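Local structure of putative 6-pyruvoyl tetrahydrobiopterin synthase (Caenorhabditis elegans, 2G64) at residues A[1-9]-A[55-66]. The protein probably converts 7,8-dihydroneopterin triphosphate into 6-pyruvoyl tetrahydropterin, a zinc-dependent step in the making of tetrahydrobiopterin. The protein carries 1 engineered substitution. Residues are numbered along the deposited sequence; the frame is centred on the assembly and turned at random. Where two conformers were deposited one is given.
Sequences MFRMPIVTM and RGEVDPTSGMVY
Glu57 turns CG anti to its carbonyl carbon (chi1 -71°) and then runs extended, which carries OE1 across to the backbone of Met4; Met4, bent at both chi2 and chi3, brings its CE methyl to the carbonyl oxygen of Val58 (3.4 Å). The setting is an antiparallel beta pairing in the sheet of a tunnelling-fold (T-fold) subunit of the PTPS family, where strand 6-19 begins and strand 44-57 ends. Val7 and Gly56 form the hydrogen-bonded pair, flanked by the non-hydrogen-bonded pairs Ile6-Glu57 and Thr8-Arg55. The association outlasts these regular pairs: Val58 N still donates to Pro5 O (3.0 Å), and Met4 N then reaches Glu57 OE1 at 3.0 Å, almost straight at 177° but from above the carboxylate plane. OE1 takes this N-H directly and reaches Phe2 O only through a water that donates to both. Met4 CE also lies 3.7 Å from Pro60 CA. An alanine in place of Met4 would probably leave Pro60 and the Val58 carbonyl without the methyl that covers them.

The example illustrates how side chains take over from backbone bonds where a beta pairing frays, with one face buried against a helix and the other topped by an arginine. On the face of Val7, CG2 meets Val58 CG2 at 3.5 Å, Val65 CG2 packs against Val7 CB, and Met9 SD lies across Tyr66 CB at 3.9 Å, with Leu71 of helix 68-80 touching both Met9 and Tyr66. Along the other edge, Val7 to Met9 pair with a strand of the second subunit, which carries the sheet on, and Thr8 OG1 is hydrogen-bonded to OG1 of Thr136 of that subunit. On the face of Ile6 and Thr8, the extended Arg55 crosses Ile6 at about a right angle, bringing Ile6 CG2 over the centre of the guanidinium, 3.3 Å from Arg55 CZ.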
ATOM      1  N   MET A   1      15.488 -37.816  16.838  1.00 16.02           N
ATOM      2  CA  MET A   1      15.063 -36.393  16.715  0.50 14.95           C
ATOM      3  C   MET A   1      15.845 -35.641  15.640  1.00 15.96           C
ATOM      4  O   MET A   1      17.035 -35.892  15.438  1.00 13.47           O
ATOM      5  CB  MET A   1      15.216 -35.677  18.059  0.50 25.45           C
ATOM      6  CG  MET A   1      16.647 -35.640  18.598  0.50 12.59           C
ATOM      7  SD  MET A   1      16.683 -35.055  20.298  0.50 10.25           S
ATOM      8  CE  MET A   1      18.435 -35.194  20.663  0.50  9.50           C
ATOM      9  N   PHE A   2      15.199 -34.685  14.984  1.00 19.02           N
ATOM     10  CA  PHE A   2      15.856 -33.912  13.945  1.00 17.28           C
ATOM     11  C   PHE A   2      15.243 -32.518  14.012  1.00 16.80           C
ATOM     12  O   PHE A   2      14.048 -32.357  13.781  1.00 15.11           O
ATOM     13  CB  PHE A   2      15.526 -34.521  12.582  1.00 12.13           C
ATOM     14  CG  PHE A   2      16.177 -33.811  11.416  1.00 14.54           C
ATOM     15  CD1 PHE A   2      17.509 -34.090  11.051  1.00 17.77           C
ATOM     16  CD2 PHE A   2      15.453 -32.880  10.661  1.00 20.18           C
ATOM     17  CE1 PHE A   2      18.116 -33.436   9.960  1.00 19.45           C
ATOM     18  CE2 PHE A   2      16.051 -32.229   9.567  1.00 21.16           C
ATOM     19  CZ  PHE A   2      17.387 -32.510   9.216  1.00 18.93           C
ATOM     20  N   ARG A   3      16.036 -31.517  14.344  1.00 12.98           N
ATOM     21  CA  ARG A   3      15.481 -30.174  14.392  0.50 17.31           C
ATOM     22  C   ARG A   3      15.202 -29.643  12.984  1.00 16.84           C
ATOM     23  O   ARG A   3      16.040 -29.731  12.075  1.00 14.91           O
ATOM     24  CB  ARG A   3      16.342 -29.221  15.214  0.50 18.07           C
ATOM     25  CG  ARG A   3      15.502 -28.171  15.929  0.50 14.79           C
ATOM     26  CD  ARG A   3      16.329 -27.258  16.782  0.50 22.30           C
ATOM     27  NE  ARG A   3      16.948 -26.215  15.978  0.50 41.45           N
ATOM     28  CZ  ARG A   3      16.824 -24.916  16.218  0.50 19.09           C
ATOM     29  NH1 ARG A   3      16.100 -24.493  17.247  0.50 42.59           N
ATOM     30  NH2 ARG A   3      17.425 -24.039  15.425  0.50 37.45           N
ATOM     31  N   MET A   4      13.990 -29.118  12.816  1.00 13.74           N
ATOM     32  CA  MET A   4      13.528 -28.652  11.536  1.00 14.75           C
ATOM     33  C   MET A   4      13.921 -27.170  11.335  1.00 13.88           C
ATOM     34  O   MET A   4      14.270 -26.476  12.293  1.00 15.89           O
ATOM     35  CB  MET A   4      12.006 -28.828  11.465  1.00 14.35           C
ATOM     36  CG  MET A   4      11.535 -30.296  11.330  1.00 16.10           C
ATOM     37  SD  MET A   4      12.004 -30.990   9.711  1.00 22.11           S
ATOM     38  CE  MET A   4      10.698 -30.221   8.726  1.00 22.42           C
ATOM     39  N   PRO A   5      13.840 -26.683  10.081  1.00 14.57           N
ATOM     40  CA  PRO A   5      14.126 -25.265   9.817  1.00 18.03           C
ATOM     41  C   PRO A   5      13.229 -24.371  10.664  1.00 14.01           C
ATOM     42  O   PRO A   5      12.062 -24.703  10.885  1.00 15.06           O
ATOM     43  CB  PRO A   5      13.759 -25.101   8.339  1.00 17.50           C
ATOM     44  CG  PRO A   5      13.912 -26.472   7.756  1.00 19.80           C
ATOM     45  CD  PRO A   5      13.496 -27.427   8.853  1.00 15.68           C
ATOM     46  N   ILE A   6      13.773 -23.237  11.093  1.00 14.73           N
ATOM     47  CA  ILE A   6      13.020 -22.251  11.857  1.00 15.03           C
ATOM     48  C   ILE A   6      12.524 -21.159  10.888  1.00 15.83           C
ATOM     49  O   ILE A   6      13.300 -20.568  10.139  1.00 13.21           O
ATOM     50  CB  ILE A   6      13.893 -21.596  12.945  1.00 17.54           C
ATOM     51  CG1 ILE A   6      14.486 -22.656  13.885  1.00 26.32           C
ATOM     52  CG2 ILE A   6      13.092 -20.563  13.749  1.00 20.74           C
ATOM     53  CD1 ILE A   6      13.468 -23.597  14.469  1.00 24.34           C
ATOM     54  N   VAL A   7      11.222 -20.930  10.892  1.00 14.78           N
ATOM     55  CA  VAL A   7      10.618 -19.965   9.964  1.00 13.29           C
ATOM     56  C   VAL A   7       9.677 -19.085  10.805  1.00 16.20           C
ATOM     57  O   VAL A   7       9.201 -19.502  11.872  1.00 15.76           O
ATOM     58  CB  VAL A   7       9.831 -20.720   8.849  1.00 11.95           C
ATOM     59  CG1 VAL A   7       8.852 -19.812   8.074  1.00 22.15           C
ATOM     60  CG2 VAL A   7      10.786 -21.479   7.918  1.00 14.19           C
ATOM     61  N   THR A   8       9.406 -17.873  10.334  1.00 14.49           N
ATOM     62  CA  THR A   8       8.398 -17.046  10.992  1.00 12.80           C
ATOM     63  C   THR A   8       7.106 -17.035  10.171  1.00 11.23           C
ATOM     64  O   THR A   8       7.128 -17.191   8.946  1.00 12.00           O
ATOM     65  CB  THR A   8       8.851 -15.566  11.202  1.00 13.98           C
ATOM     66  OG1 THR A   8       9.023 -14.923   9.942  1.00 12.92           O
ATOM     67  CG2 THR A   8      10.169 -15.478  12.004  1.00 16.19           C
ATOM     68  N   MET A   9       5.998 -16.868  10.873  1.00 13.03           N
ATOM     69  CA  MET A   9       4.676 -16.796  10.259  1.00 14.25           C
ATOM     70  C   MET A   9       3.960 -15.616  10.920  1.00 13.55           C
ATOM     71  O   MET A   9       3.855 -15.536  12.169  1.00 15.43           O
ATOM     72  CB  MET A   9       3.920 -18.092  10.554  1.00 15.09           C
ATOM     73  CG  MET A   9       2.420 -18.035  10.337  1.00 22.67           C
ATOM     74  SD  MET A   9       1.686 -19.560  10.967  1.00 27.42           S
ATOM     75  CE  MET A   9      -0.047 -19.162  10.747  1.00 24.33           C
ATOM     76  N   ARG A  55       7.276 -17.684  15.611  1.00 14.27           N
ATOM     77  CA  ARG A  55       8.529 -18.244  15.099  1.00 15.30           C
ATOM     78  C   ARG A  55       8.704 -19.653  15.673  1.00 15.49           C
ATOM     79  O   ARG A  55       8.488 -19.878  16.873  1.00 17.98           O
ATOM     80  CB  ARG A  55       9.702 -17.354  15.524  1.00 13.14           C
ATOM     81  CG  ARG A  55      11.061 -17.827  15.036  1.00 14.53           C
ATOM     82  CD  ARG A  55      12.127 -16.819  15.440  1.00 26.55           C
ATOM     83  NE  ARG A  55      13.404 -17.116  14.808  1.00 40.11           N
ATOM     84  CZ  ARG A  55      14.335 -17.901  15.342  1.00 59.94           C
ATOM     85  NH1 ARG A  55      14.126 -18.476  16.517  1.00 40.54           N
ATOM     86  NH2 ARG A  55      15.474 -18.118  14.695  1.00 46.37           N
ATOM     87  N   GLY A  56       9.082 -20.603  14.835  1.00 13.85           N
ATOM     88  CA  GLY A  56       9.200 -21.979  15.328  1.00 14.20           C
ATOM     89  C   GLY A  56       9.613 -22.920  14.229  1.00 14.88           C
ATOM     90  O   GLY A  56       9.718 -22.524  13.059  1.00 15.23           O
ATOM     91  N   GLU A  57       9.865 -24.170  14.608  1.00 12.65           N
ATOM     92  CA  GLU A  57      10.166 -25.198  13.618  1.00 12.77           C
ATOM     93  C   GLU A  57       8.995 -25.468  12.684  1.00 14.95           C
ATOM     94  O   GLU A  57       7.840 -25.603  13.129  1.00 15.54           O
ATOM     95  CB  GLU A  57      10.507 -26.519  14.307  1.00 17.73           C
ATOM     96  CG  GLU A  57      11.841 -26.521  15.016  1.00 16.46           C
ATOM     97  CD  GLU A  57      12.038 -27.825  15.751  1.00 23.53           C
ATOM     98  OE1 GLU A  57      12.106 -28.884  15.095  1.00 23.37           O
ATOM     99  OE2 GLU A  57      12.108 -27.788  16.989  1.00 29.17           O
ATOM    100  N   VAL A  58       9.309 -25.641  11.402  1.00 11.79           N
ATOM    101  CA  VAL A  58       8.328 -26.124  10.428  0.50 13.06           C
ATOM    102  C   VAL A  58       7.965 -27.585  10.739  1.00 18.52           C
ATOM    103  O   VAL A  58       8.839 -28.423  10.924  1.00 17.39           O
ATOM    104  CB  VAL A  58       8.884 -26.021   8.988  0.50  9.17           C
ATOM    105  CG1 VAL A  58       7.867 -26.532   7.964  0.50 10.36           C
ATOM    106  CG2 VAL A  58       9.334 -24.586   8.668  0.50 10.92           C
ATOM    107  N   ASP A  59       6.675 -27.893  10.818  1.00 14.57           N
ATOM    108  CA  ASP A  59       6.261 -29.281  11.019  1.00 14.62           C
ATOM    109  C   ASP A  59       6.502 -30.092   9.729  1.00 17.05           C
ATOM    110  O   ASP A  59       6.129 -29.662   8.623  1.00 16.95           O
ATOM    111  CB  ASP A  59       4.775 -29.321  11.392  1.00 20.48           C
ATOM    112  CG  ASP A  59       4.320 -30.712  11.770  1.00 26.81           C
ATOM    113  OD1 ASP A  59       4.488 -31.082  12.941  1.00 21.00           O
ATOM    114  OD2 ASP A  59       3.832 -31.440  10.891  1.00 19.36           O
ATOM    115  N   PRO A  60       7.112 -31.281   9.858  1.00 17.77           N
ATOM    116  CA  PRO A  60       7.437 -32.033   8.645  1.00 15.63           C
ATOM    117  C   PRO A  60       6.190 -32.543   7.924  1.00 21.08           C
ATOM    118  O   PRO A  60       6.243 -32.755   6.724  1.00 17.80           O
ATOM    119  CB  PRO A  60       8.276 -33.226   9.162  1.00 19.61           C
ATOM    120  CG  PRO A  60       7.918 -33.368  10.602  1.00 19.80           C
ATOM    121  CD  PRO A  60       7.556 -31.971  11.088  1.00 18.73           C
ATOM    122  N   THR A  61       5.085 -32.747   8.643  1.00 16.41           N
ATOM    123  CA  THR A  61       3.891 -33.288   8.006  1.00 14.15           C
ATOM    124  C   THR A  61       2.979 -32.202   7.411  1.00 17.21           C
ATOM    125  O   THR A  61       2.607 -32.259   6.233  1.00 19.00           O
ATOM    126  CB  THR A  61       3.110 -34.204   8.972  1.00 21.39           C
ATOM    127  OG1 THR A  61       3.984 -35.244   9.444  1.00 20.16           O
ATOM    128  CG2 THR A  61       1.930 -34.855   8.258  1.00 26.99           C
ATOM    129  N   SER A  62       2.644 -31.205   8.224  1.00 15.68           N
ATOM    130  CA  SER A  62       1.744 -30.152   7.787  1.00 15.22           C
ATOM    131  C   SER A  62       2.470 -29.048   7.023  1.00 19.22           C
ATOM    132  O   SER A  62       1.839 -28.278   6.320  1.00 19.83           O
ATOM    133  CB  SER A  62       1.008 -29.529   8.979  1.00 17.57           C
ATOM    134  OG  SER A  62       1.913 -28.822   9.808  1.00 16.59           O
ATOM    135  N   GLY A  63       3.789 -28.953   7.190  1.00 12.54           N
ATOM    136  CA  GLY A  63       4.551 -27.836   6.601  1.00 15.79           C
ATOM    137  C   GLY A  63       4.304 -26.469   7.231  1.00 13.23           C
ATOM    138  O   GLY A  63       4.677 -25.447   6.654  1.00 14.03           O
ATOM    139  N   MET A  64       3.713 -26.460   8.427  1.00 15.80           N
ATOM    140  CA  MET A  64       3.337 -25.200   9.067  0.50 11.02           C
ATOM    141  C   MET A  64       4.080 -24.956  10.374  1.00 15.47           C
ATOM    142  O   MET A  64       4.370 -25.886  11.135  1.00 16.96           O
ATOM    143  CB  MET A  64       1.836 -25.171   9.327  0.50 25.31           C
ATOM    144  CG  MET A  64       1.016 -25.170   8.063  0.50 10.09           C
ATOM    145  SD  MET A  64      -0.755 -25.208   8.410  0.50 46.36           S
ATOM    146  CE  MET A  64      -0.839 -26.258   9.865  0.50 17.44           C
ATOM    147  N   VAL A  65       4.380 -23.688  10.629  1.00 17.19           N
ATOM    148  CA  VAL A  65       4.863 -23.245  11.956  1.00 15.86           C
ATOM    149  C   VAL A  65       3.735 -23.314  13.012  1.00 15.90           C
ATOM    150  O   VAL A  65       3.960 -23.599  14.207  1.00 16.17           O
ATOM    151  CB  VAL A  65       5.408 -21.785  11.861  1.00 19.37           C
ATOM    152  CG1 VAL A  65       5.582 -21.190  13.241  1.00 19.75           C
ATOM    153  CG2 VAL A  65       6.731 -21.740  11.082  1.00 21.55           C
ATOM    154  N   TYR A  66       2.513 -23.077  12.557  1.00 17.82           N
ATOM    155  CA  TYR A  66       1.345 -23.045  13.430  1.00 20.04           C
ATOM    156  C   TYR A  66       0.120 -23.190  12.540  1.00 19.53           C
ATOM    157  O   TYR A  66       0.127 -22.794  11.374  1.00 25.35           O
ATOM    158  CB  TYR A  66       1.289 -21.689  14.173  1.00 16.96           C
ATOM    159  CG  TYR A  66       0.429 -21.593  15.438  1.00 18.35           C
ATOM    160  CD1 TYR A  66       0.929 -21.972  16.682  1.00 20.33           C
ATOM    161  CD2 TYR A  66      -0.855 -21.047  15.392  1.00 21.07           C
ATOM    162  CE1 TYR A  66       0.159 -21.834  17.857  1.00 34.68           C
ATOM    163  CE2 TYR A  66      -1.640 -20.907  16.566  1.00 19.73           C
ATOM    164  CZ  TYR A  66      -1.128 -21.303  17.785  1.00 18.71           C
ATOM    165  OH  TYR A  66      -1.882 -21.159  18.938  1.00 25.71           O
TER
HETATM  166  O   HOH W   1      12.259 -31.374  15.834  1.00 25.66           O